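Local coordinates for protein-glutamine gamma-glutamyltransferase (Pagrus major, PDB 1G0D) that probably catalyses the calcium-dependent cross-linking of protein glutamine side chains to lysines and other primary amines, at residues Val161-Thr166 and Ile170-Trp175; Gly234-Pro239 and Ser327-His332; Gln271-Ala276 and Val513-Leu518. All blocks are in the same frame, centred on the assembly; numbering follows the deposited sequence.

Interactions 2 and 3 are two halves of one site: their centres lie about 3 Å apart, and their segments alternate along the chain. They contribute Cys272 and His332 of the active site, His332 ND1 lying 3.2 Å from Cys272 SG, together with Tyr515, which is important for catalysis. A probable backbone hydrogen bond, Asn330 N to Tyr515 O at 2.9 Å, links them. Interaction 1 is a hairpin beside this site, its centre about 12 Å from that of interaction 3 and about 15 Å from that of interaction 2. It meets the site by packing: Met164 CG is 3.4 Å from Phe331 CZ, and Trp175 CH2 is 4.0 Å from Val274 CG2.

Interaction 1: Val161-Thr166 and Ile170-Trp175; sequences VIYMGT and IRSIPW
Ile162 and Ile173 form a hydrogen-bonded antiparallel pair: Ile162 N gives to Ile173 O at 2.8 Å, and Ile173 N returns a bond to Ile162 O at 3.1 Å. Met164 and Arg171 repeat the pattern two residues nearer the turn, past the non-hydrogen-bonded pair Tyr163 with Ser172. Met164 N reaches Arg171 O at 2.8 Å, and Arg171 N returns to Met164 O, almost straight at 171°. On the face carrying these four side chains, Met164 keeps CG beside its backbone N (chi1 -72°) and then bends at chi3, which lays CE 4.1 Å from Ile173 CG2 and 3.9 Å from Arg171 NH1. Ile173 CG2 also covers the rim of one guanidinium face. On the other face Tyr163 CE1 lies 3.5 Å from Ser172 OG, and Val161 CG1 packs 3.5 Å from Ser172 CB. Ile170 starts out pointing away, yet its CG2 meets Tyr163 CD1 obliquely at 3.8 Å. At Gly165 the chain turns a corner with backbone angles that would jam a CB against the preceding carbonyl oxygen. From outside, a salt bridge to Asp672 fixes the tip of Arg171, and Ser252 OG bonds Trp175 NE1. This two-stranded beta hairpin lies between two parts of the protein: Ile162 and Met164 pack on helix 272-286 and strand 329-339, whereas Arg171 and Pro174 touch strand 673-682 of the C-terminal Ig-like domain.

Interaction 2: Gly234-Pro239 and Ser327-His332; sequences GRWEEP and SSWNFH
Trp236 and Trp329 make the whole of this contact, meeting through the outer corners of their six-membered rings. Trp236 CZ3 comes 4.0 Å from Trp329 CH2 and 4.1 Å from Trp329 CZ3. The ring centroids are 5.7 Å apart with planes at 53°, an oblique meeting, neither a stack nor edge-to-face. Because the CA atoms of the two tryptophans are 12.0 Å apart, the indoles alone bridge the distance; each has CG set beside its own backbone N (chi1 -55° for Trp236 and -67° for Trp329), and the two side chains cross at about a right angle. Only 69 Å² is buried between the segments, and no hydrogen bond joins them. The firm side is that of Trp329, a buried ring edge-to-face with His300 and touching Ser298 on strand 290-298. Trp236, though it also touches Tyr515 and Asn516, is partly exposed and rises from a loop without regular structure. That loop is braced from within, where Arg235 grips Pro239 O side-on, with NE at 3.1 Å and NH1 at 2.7 Å, the oxygen lying in the guanidinium plane. Glu237 ties it down by salt bridges to Arg324 and Arg520. Both indoles touch Cys272, and a tryptophan pair so placed beside the active-site cysteine is consistent with the tunnel of other transglutaminases, where two such rings wall the passage in which acyl donor and amine meet.

Interaction 3: Gln271-Ala276 and Val513-Leu518; sequences QCWVFA and VTYNSL
Cys272, in the first turn of helix 272-286, faces a type I beta turn from Thr514 to Ser517, and the backbones stay 9.3 Å apart at their nearest CA atoms, those of Cys272 and Asn516. A nucleophilic cysteine at the N-terminal end of a helix is the hallmark of the papain-like fold that transglutaminases share. Only Tyr515, a residue important for catalytic activity, reaches substantially across the separation. Its ring presents an edge to the sulfur: Cys272 SG is 4.7 Å from the ring centroid and 77° off the ring normal, a sulfur-aromatic contact. Tyr515 OH also receives a weak bond from Cys272 N at 3.2 Å, though the hydroxyl is modelled too close to the sulfur, which leaves its place doubtful. Trp273 has CG between backbone N and carbonyl carbon (chi1 76°), and its indole swings toward the tyrosine to give an offset edge-to-face pair, the edge of the Trp273 six-membered ring toward the face of Tyr515, planes at 67°, with Trp273 CZ3 3.4 Å from Tyr515 CE1. Gln271 slides past the same ring, OE1 lying 3.8 Å from Tyr515 CE1, while its NE2 is bonded to Arg235 O and Tyr240 OH. Phe331 stacks on Tyr515 as well. Replacing Tyr515 by an alanine would probably leave the edge of Trp273 without its aromatic partner and open a gap beside Cys272 SG. Gln271, the N-cap residue, starts the helix: Gln271 O accepts from Val274 N at 2.9 Å and sits 3.7 Å above the centre of the Phe275 ring.

Interaction 1: Val161-Thr166 and Ile170-Trp175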
loop_
_atom_site.group_PDB
_atom_site.type_symbol
_atom_site.label_atom_id
_atom_site.label_comp_id
_atom_site.label_asym_id
_atom_site.label_seq_id
_atom_site.Cartn_x
_atom_site.Cartn_y
_atom_site.Cartn_z
ATOM N N VAL A 161 6.621 -3.600 5.272
ATOM C CA VAL A 161 5.854 -3.834 6.456
ATOM C C VAL A 161 4.750 -2.792 6.378
ATOM O O VAL A 161 5.035 -1.624 6.118
ATOM C CB VAL A 161 6.755 -3.602 7.688
ATOM C CG1 VAL A 161 5.950 -3.643 8.951
ATOM C CG2 VAL A 161 7.815 -4.671 7.727
ATOM N N ILE A 162 3.490 -3.198 6.518
ATOM C CA ILE A 162 2.408 -2.212 6.495
ATOM C C ILE A 162 1.842 -2.173 7.913
ATOM O O ILE A 162 1.567 -3.209 8.484
ATOM C CB ILE A 162 1.311 -2.585 5.480
ATOM C CG1 ILE A 162 1.953 -2.807 4.100
ATOM C CG2 ILE A 162 0.268 -1.505 5.464
ATOM C CD1 ILE A 162 1.031 -2.860 2.904
ATOM N N TYR A 163 1.708 -0.994 8.508
ATOM C CA TYR A 163 1.189 -0.910 9.875
ATOM C C TYR A 163 -0.360 -0.972 9.932
ATOM O O TYR A 163 -1.071 -0.507 9.006
ATOM C CB TYR A 163 1.763 0.345 10.563
ATOM C CG TYR A 163 3.258 0.226 10.689
ATOM C CD1 TYR A 163 3.820 -0.553 11.681
ATOM C CD2 TYR A 163 4.101 0.716 9.686
ATOM C CE1 TYR A 163 5.170 -0.864 11.660
ATOM C CE2 TYR A 163 5.461 0.409 9.658
ATOM C CZ TYR A 163 5.986 -0.386 10.641
ATOM O OH TYR A 163 7.314 -0.735 10.599
ATOM N N MET A 164 -0.869 -1.575 11.009
ATOM C CA MET A 164 -2.298 -1.754 11.189
ATOM C C MET A 164 -2.601 -1.763 12.637
ATOM O O MET A 164 -1.731 -1.461 13.444
ATOM C CB MET A 164 -2.727 -3.070 10.590
ATOM C CG MET A 164 -2.689 -3.002 9.110
ATOM S SD MET A 164 -3.143 -4.505 8.277
ATOM C CE MET A 164 -3.839 -5.502 9.596
ATOM N N GLY A 165 -3.829 -2.146 12.964
ATOM C CA GLY A 165 -4.278 -2.175 14.347
ATOM C C GLY A 165 -4.965 -0.872 14.722
ATOM O O GLY A 165 -5.760 -0.362 13.942
ATOM N N THR A 166 -4.664 -0.337 15.904
ATOM C CA THR A 166 -5.223 0.929 16.372
ATOM C C THR A 166 -4.035 1.817 16.747
ATOM O O THR A 166 -2.949 1.309 17.022
ATOM C CB THR A 166 -6.126 0.722 17.589
ATOM O OG1 THR A 166 -5.362 0.120 18.645
ATOM C CG2 THR A 166 -7.325 -0.185 17.224
ATOM N N ILE A 170 -0.512 -0.548 17.761
ATOM C CA ILE A 170 -0.070 -0.782 16.384
ATOM C C ILE A 170 0.536 -2.149 16.124
ATOM O O ILE A 170 1.396 -2.599 16.861
ATOM C CB ILE A 170 0.990 0.260 15.975
ATOM C CG1 ILE A 170 0.409 1.665 16.097
ATOM C CG2 ILE A 170 1.476 -0.003 14.566
ATOM C CD1 ILE A 170 1.363 2.710 15.726
ATOM N N ARG A 171 0.090 -2.802 15.066
ATOM C CA ARG A 171 0.626 -4.104 14.704
ATOM C C ARG A 171 1.237 -3.998 13.293
ATOM O O ARG A 171 0.885 -3.120 12.509
ATOM C CB ARG A 171 -0.485 -5.171 14.756
ATOM C CG ARG A 171 -0.503 -6.208 13.579
ATOM C CD ARG A 171 -1.871 -6.963 13.436
ATOM N NE ARG A 171 -1.730 -8.410 13.209
ATOM C CZ ARG A 171 -2.570 -9.161 12.475
ATOM N NH1 ARG A 171 -3.642 -8.610 11.873
ATOM N NH2 ARG A 171 -2.337 -10.471 12.340
ATOM N N SER A 172 2.170 -4.886 12.984
ATOM C CA SER A 172 2.808 -4.869 11.685
ATOM C C SER A 172 2.541 -6.115 10.910
ATOM O O SER A 172 2.544 -7.222 11.471
ATOM C CB SER A 172 4.322 -4.796 11.808
ATOM O OG SER A 172 4.722 -4.076 12.948
ATOM N N ILE A 173 2.297 -5.958 9.616
ATOM C CA ILE A 173 2.173 -7.138 8.811
ATOM C C ILE A 173 3.148 -6.987 7.674
ATOM O O ILE A 173 3.219 -5.944 7.010
ATOM C CB ILE A 173 0.772 -7.384 8.260
ATOM C CG1 ILE A 173 0.446 -6.345 7.223
ATOM C CG2 ILE A 173 -0.234 -7.417 9.394
ATOM C CD1 ILE A 173 0.050 -6.968 5.940
ATOM N N PRO A 174 4.036 -7.970 7.550
ATOM C CA PRO A 174 5.023 -7.984 6.487
ATOM C C PRO A 174 4.284 -8.158 5.153
ATOM O O PRO A 174 3.200 -8.731 5.125
ATOM C CB PRO A 174 5.862 -9.205 6.830
ATOM C CG PRO A 174 4.981 -10.047 7.607
ATOM C CD PRO A 174 4.268 -9.080 8.480
ATOM N N TRP A 175 4.865 -7.661 4.053
ATOM C CA TRP A 175 4.259 -7.799 2.732
ATOM C C TRP A 175 5.327 -8.086 1.688
ATOM O O TRP A 175 6.399 -7.489 1.703
ATOM C CB TRP A 175 3.515 -6.535 2.355
ATOM C CG TRP A 175 2.539 -6.728 1.233
ATOM C CD1 TRP A 175 2.775 -6.530 -0.099
ATOM C CD2 TRP A 175 1.125 -7.031 1.351
ATOM N NE1 TRP A 175 1.607 -6.680 -0.822
ATOM C CE2 TRP A 175 0.582 -6.984 0.036
ATOM C CE3 TRP A 175 0.275 -7.331 2.432
ATOM C CZ2 TRP A 175 -0.792 -7.226 -0.220
ATOM C CZ3 TRP A 175 -1.084 -7.564 2.171
ATOM C CH2 TRP A 175 -1.596 -7.513 0.849
#

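Interaction 2: Gly234-Pro239 and Ser327-His332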
loop_
_atom_site.group_PDB
_atom_site.type_symbol
_atom_site.label_atom_id
_atom_site.label_comp_id
_atom_site.label_asym_id
_atom_site.label_seq_id
_atom_site.Cartn_x
_atom_site.Cartn_y
_atom_site.Cartn_z
ATOM N N GLY A 234 -13.349 -4.423 -4.313
ATOM C CA GLY A 234 -13.371 -4.164 -2.888
ATOM C C GLY A 234 -14.587 -4.776 -2.214
ATOM O O GLY A 234 -15.683 -4.773 -2.774
ATOM N N ARG A 235 -14.388 -5.330 -1.020
ATOM C CA ARG A 235 -15.475 -5.896 -0.234
ATOM C C ARG A 235 -15.143 -5.476 1.190
ATOM O O ARG A 235 -14.198 -5.989 1.794
ATOM C CB ARG A 235 -15.492 -7.407 -0.295
ATOM C CG ARG A 235 -16.645 -8.031 0.495
ATOM C CD ARG A 235 -17.843 -8.146 -0.425
ATOM N NE ARG A 235 -18.535 -9.410 -0.259
ATOM C CZ ARG A 235 -19.258 -9.990 -1.213
ATOM N NH1 ARG A 235 -19.853 -11.140 -0.968
ATOM N NH2 ARG A 235 -19.387 -9.424 -2.408
ATOM N N TRP A 236 -15.931 -4.546 1.722
ATOM C CA TRP A 236 -15.693 -4.013 3.034
ATOM C C TRP A 236 -16.234 -4.813 4.181
ATOM O O TRP A 236 -15.915 -4.515 5.335
ATOM C CB TRP A 236 -16.154 -2.556 3.053
ATOM C CG TRP A 236 -15.432 -1.808 1.928
ATOM C CD1 TRP A 236 -15.897 -1.613 0.666
ATOM C CD2 TRP A 236 -14.042 -1.374 1.906
ATOM N NE1 TRP A 236 -14.891 -1.102 -0.148
ATOM C CE2 TRP A 236 -13.753 -0.953 0.588
ATOM C CE3 TRP A 236 -13.027 -1.314 2.869
ATOM C CZ2 TRP A 236 -12.502 -0.479 0.213
ATOM C CZ3 TRP A 236 -11.779 -0.834 2.488
ATOM C CH2 TRP A 236 -11.534 -0.425 1.170
ATOM N N GLU A 237 -17.038 -5.838 3.878
ATOM C CA GLU A 237 -17.541 -6.711 4.936
ATOM C C GLU A 237 -17.638 -8.185 4.623
ATOM O O GLU A 237 -17.990 -8.628 3.518
ATOM C CB GLU A 237 -18.862 -6.223 5.550
ATOM C CG GLU A 237 -18.806 -6.198 7.090
ATOM C CD GLU A 237 -20.154 -6.190 7.731
ATOM O OE1 GLU A 237 -21.137 -5.943 7.009
ATOM O OE2 GLU A 237 -20.232 -6.428 8.951
ATOM N N GLU A 238 -17.318 -8.887 5.711
ATOM C CA GLU A 238 -17.157 -10.317 5.905
ATOM C C GLU A 238 -17.678 -11.443 5.023
ATOM O O GLU A 238 -16.888 -12.328 4.692
ATOM C CB GLU A 238 -17.396 -10.604 7.372
ATOM C CG GLU A 238 -17.764 -11.956 7.659
ATOM C CD GLU A 238 -19.215 -12.025 7.918
ATOM O OE1 GLU A 238 -19.839 -12.836 7.211
ATOM O OE2 GLU A 238 -19.721 -11.271 8.806
ATOM N N PRO A 239 -18.966 -11.510 4.669
ATOM C CA PRO A 239 -19.156 -12.704 3.790
ATOM C C PRO A 239 -18.446 -12.486 2.421
ATOM O O PRO A 239 -19.004 -11.889 1.504
ATOM C CB PRO A 239 -20.665 -12.826 3.650
ATOM C CG PRO A 239 -21.177 -11.453 3.995
ATOM C CD PRO A 239 -20.203 -10.787 4.951
ATOM N N SER A 327 -18.152 6.693 12.648
ATOM C CA SER A 327 -17.077 7.642 12.456
ATOM C C SER A 327 -15.775 7.092 11.870
ATOM O O SER A 327 -15.754 6.108 11.100
ATOM C CB SER A 327 -16.770 8.336 13.776
ATOM O OG SER A 327 -16.650 9.720 13.569
ATOM N N SER A 328 -14.696 7.770 12.253
ATOM C CA SER A 328 -13.353 7.489 11.787
ATOM C C SER A 328 -12.914 6.060 11.833
ATOM O O SER A 328 -13.166 5.351 12.805
ATOM C CB SER A 328 -12.358 8.340 12.569
ATOM O OG SER A 328 -12.722 9.719 12.518
ATOM N N TRP A 329 -12.231 5.652 10.769
ATOM C CA TRP A 329 -11.703 4.300 10.641
ATOM C C TRP A 329 -10.602 4.043 11.668
ATOM O O TRP A 329 -9.931 4.989 12.096
ATOM C CB TRP A 329 -11.127 4.130 9.242
ATOM C CG TRP A 329 -12.141 4.161 8.155
ATOM C CD1 TRP A 329 -13.389 4.739 8.193
ATOM C CD2 TRP A 329 -12.002 3.580 6.843
ATOM N NE1 TRP A 329 -14.028 4.550 6.979
ATOM C CE2 TRP A 329 -13.199 3.845 6.140
ATOM C CE3 TRP A 329 -10.982 2.861 6.197
ATOM C CZ2 TRP A 329 -13.392 3.410 4.811
ATOM C CZ3 TRP A 329 -11.181 2.431 4.877
ATOM C CH2 TRP A 329 -12.370 2.709 4.205
ATOM N N ASN A 330 -10.386 2.782 12.054
ATOM C CA ASN A 330 -9.330 2.481 13.030
ATOM C C ASN A 330 -7.966 2.873 12.422
ATOM O O ASN A 330 -7.036 3.303 13.128
ATOM C CB ASN A 330 -9.328 0.997 13.396
ATOM C CG ASN A 330 -10.424 0.625 14.385
ATOM O OD1 ASN A 330 -11.279 1.449 14.742
ATOM N ND2 ASN A 330 -10.409 -0.628 14.825
ATOM N N PHE A 331 -7.856 2.707 11.107
ATOM C CA PHE A 331 -6.654 3.079 10.358
ATOM C C PHE A 331 -7.033 3.034 8.903
ATOM O O PHE A 331 -8.076 2.518 8.533
ATOM C CB PHE A 331 -5.458 2.135 10.639
ATOM C CG PHE A 331 -5.554 0.789 9.960
ATOM C CD1 PHE A 331 -6.079 -0.321 10.634
ATOM C CD2 PHE A 331 -5.165 0.635 8.641
ATOM C CE1 PHE A 331 -6.222 -1.566 9.998
ATOM C CE2 PHE A 331 -5.304 -0.615 7.988
ATOM C CZ PHE A 331 -5.834 -1.715 8.669
ATOM N N HIS A 332 -6.203 3.621 8.076
ATOM C CA HIS A 332 -6.457 3.615 6.657
ATOM C C HIS A 332 -5.120 3.808 6.001
ATOM O O HIS A 332 -4.328 4.642 6.434
ATOM C CB HIS A 332 -7.378 4.754 6.250
ATOM C CG HIS A 332 -7.504 4.909 4.768
ATOM N ND1 HIS A 332 -7.742 3.837 3.932
ATOM C CD2 HIS A 332 -7.470 6.010 3.975
ATOM C CE1 HIS A 332 -7.855 4.271 2.684
ATOM N NE2 HIS A 332 -7.697 5.584 2.684
#

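Interaction 3: Gln271-Ala276 and Val513-Leu518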
loop_
_atom_site.group_PDB
_atom_site.type_symbol
_atom_site.label_atom_id
_atom_site.label_comp_id
_atom_site.label_asym_id
_atom_site.label_seq_id
_atom_site.Cartn_x
_atom_site.Cartn_y
_atom_site.Cartn_z
ATOM N N GLN A 271 -9.125 -4.703 0.375
ATOM C CA GLN A 271 -9.490 -3.633 1.300
ATOM C C GLN A 271 -8.366 -2.578 1.226
ATOM O O GLN A 271 -7.323 -2.856 0.638
ATOM C CB GLN A 271 -9.693 -4.193 2.704
ATOM C CG GLN A 271 -11.156 -4.485 2.928
ATOM C CD GLN A 271 -11.434 -5.547 3.980
ATOM O OE1 GLN A 271 -10.611 -5.826 4.877
ATOM N NE2 GLN A 271 -12.617 -6.144 3.878
ATOM N N CYS A 272 -8.552 -1.393 1.816
ATOM C CA CYS A 272 -7.556 -0.334 1.686
ATOM C C CYS A 272 -6.068 -0.659 1.741
ATOM O O CYS A 272 -5.355 -0.253 0.824
ATOM C CB CYS A 272 -7.885 0.856 2.587
ATOM S SG CYS A 272 -7.467 0.689 4.263
ATOM N N TRP A 273 -5.569 -1.386 2.733
ATOM C CA TRP A 273 -4.121 -1.694 2.740
ATOM C C TRP A 273 -3.670 -2.679 1.624
ATOM O O TRP A 273 -2.493 -2.696 1.258
ATOM C CB TRP A 273 -3.651 -2.207 4.118
ATOM C CG TRP A 273 -4.048 -3.587 4.328
ATOM C CD1 TRP A 273 -3.349 -4.705 3.980
ATOM C CD2 TRP A 273 -5.320 -4.034 4.793
ATOM N NE1 TRP A 273 -4.112 -5.821 4.186
ATOM C CE2 TRP A 273 -5.335 -5.437 4.686
ATOM C CE3 TRP A 273 -6.458 -3.383 5.286
ATOM C CZ2 TRP A 273 -6.446 -6.204 5.055
ATOM C CZ3 TRP A 273 -7.550 -4.135 5.648
ATOM C CH2 TRP A 273 -7.538 -5.530 5.532
ATOM N N VAL A 274 -4.576 -3.504 1.089
ATOM C CA VAL A 274 -4.226 -4.415 -0.014
ATOM C C VAL A 274 -4.107 -3.658 -1.366
ATOM O O VAL A 274 -3.352 -4.075 -2.257
ATOM C CB VAL A 274 -5.290 -5.510 -0.199
ATOM C CG1 VAL A 274 -4.894 -6.402 -1.322
ATOM C CG2 VAL A 274 -5.405 -6.323 1.009
ATOM N N PHE A 275 -4.858 -2.555 -1.505
ATOM C CA PHE A 275 -4.856 -1.692 -2.698
ATOM C C PHE A 275 -3.545 -0.919 -2.671
ATOM O O PHE A 275 -2.903 -0.741 -3.687
ATOM C CB PHE A 275 -5.941 -0.600 -2.646
ATOM C CG PHE A 275 -7.342 -1.097 -2.689
ATOM C CD1 PHE A 275 -7.643 -2.350 -3.212
ATOM C CD2 PHE A 275 -8.358 -0.341 -2.087
ATOM C CE1 PHE A 275 -8.926 -2.858 -3.116
ATOM C CE2 PHE A 275 -9.662 -0.830 -1.977
ATOM C CZ PHE A 275 -9.948 -2.092 -2.488
ATOM N N ALA A 276 -3.188 -0.402 -1.498
ATOM C CA ALA A 276 -1.969 0.372 -1.349
ATOM C C ALA A 276 -0.738 -0.500 -1.637
ATOM O O ALA A 276 0.118 -0.100 -2.438
ATOM C CB ALA A 276 -1.905 0.956 0.032
ATOM N N VAL A 513 -16.794 -4.491 16.170
ATOM C CA VAL A 513 -16.597 -3.494 15.109
ATOM C C VAL A 513 -15.677 -4.023 13.980
ATOM O O VAL A 513 -15.052 -5.105 14.111
ATOM C CB VAL A 513 -15.968 -2.249 15.762
ATOM C CG1 VAL A 513 -14.563 -2.084 15.298
ATOM C CG2 VAL A 513 -16.789 -1.020 15.506
ATOM N N THR A 514 -15.623 -3.292 12.865
ATOM C CA THR A 514 -14.724 -3.664 11.759
ATOM C C THR A 514 -13.710 -2.537 11.686
ATOM O O THR A 514 -13.977 -1.429 12.187
ATOM C CB THR A 514 -15.402 -3.752 10.377
ATOM O OG1 THR A 514 -15.848 -2.456 9.969
ATOM C CG2 THR A 514 -16.553 -4.707 10.407
ATOM N N TYR A 515 -12.551 -2.778 11.077
ATOM C CA TYR A 515 -11.573 -1.699 11.037
ATOM C C TYR A 515 -12.182 -0.471 10.388
ATOM O O TYR A 515 -11.937 0.629 10.863
ATOM C CB TYR A 515 -10.261 -2.116 10.351
ATOM C CG TYR A 515 -10.139 -1.787 8.892
ATOM C CD1 TYR A 515 -10.586 -2.678 7.919
ATOM C CD2 TYR A 515 -9.507 -0.623 8.470
ATOM C CE1 TYR A 515 -10.397 -2.427 6.550
ATOM C CE2 TYR A 515 -9.308 -0.353 7.075
ATOM C CZ TYR A 515 -9.760 -1.269 6.133
ATOM O OH TYR A 515 -9.578 -1.042 4.785
ATOM N N ASN A 516 -12.998 -0.631 9.341
ATOM C CA ASN A 516 -13.590 0.564 8.745
ATOM C C ASN A 516 -14.810 1.086 9.470
ATOM O O ASN A 516 -15.704 1.668 8.870
ATOM C CB ASN A 516 -13.897 0.432 7.240
ATOM C CG ASN A 516 -14.673 -0.788 6.873
ATOM O OD1 ASN A 516 -15.499 -0.729 5.981
ATOM N ND2 ASN A 516 -14.403 -1.894 7.499
ATOM N N SER A 517 -14.821 0.901 10.784
ATOM C CA SER A 517 -15.904 1.387 11.617
ATOM C C SER A 517 -17.338 0.921 11.306
ATOM O O SER A 517 -18.293 1.675 11.468
ATOM C CB SER A 517 -15.832 2.910 11.626
ATOM O OG SER A 517 -14.797 3.323 12.490
ATOM N N LEU A 518 -17.499 -0.315 10.873
ATOM C CA LEU A 518 -18.825 -0.831 10.600
ATOM C C LEU A 518 -19.266 -1.530 11.865
ATOM O O LEU A 518 -18.756 -2.588 12.201
ATOM C CB LEU A 518 -18.776 -1.847 9.472
ATOM C CG LEU A 518 -19.586 -1.703 8.190
ATOM C CD1 LEU A 518 -19.811 -0.278 7.853
ATOM C CD2 LEU A 518 -18.853 -2.369 7.082
#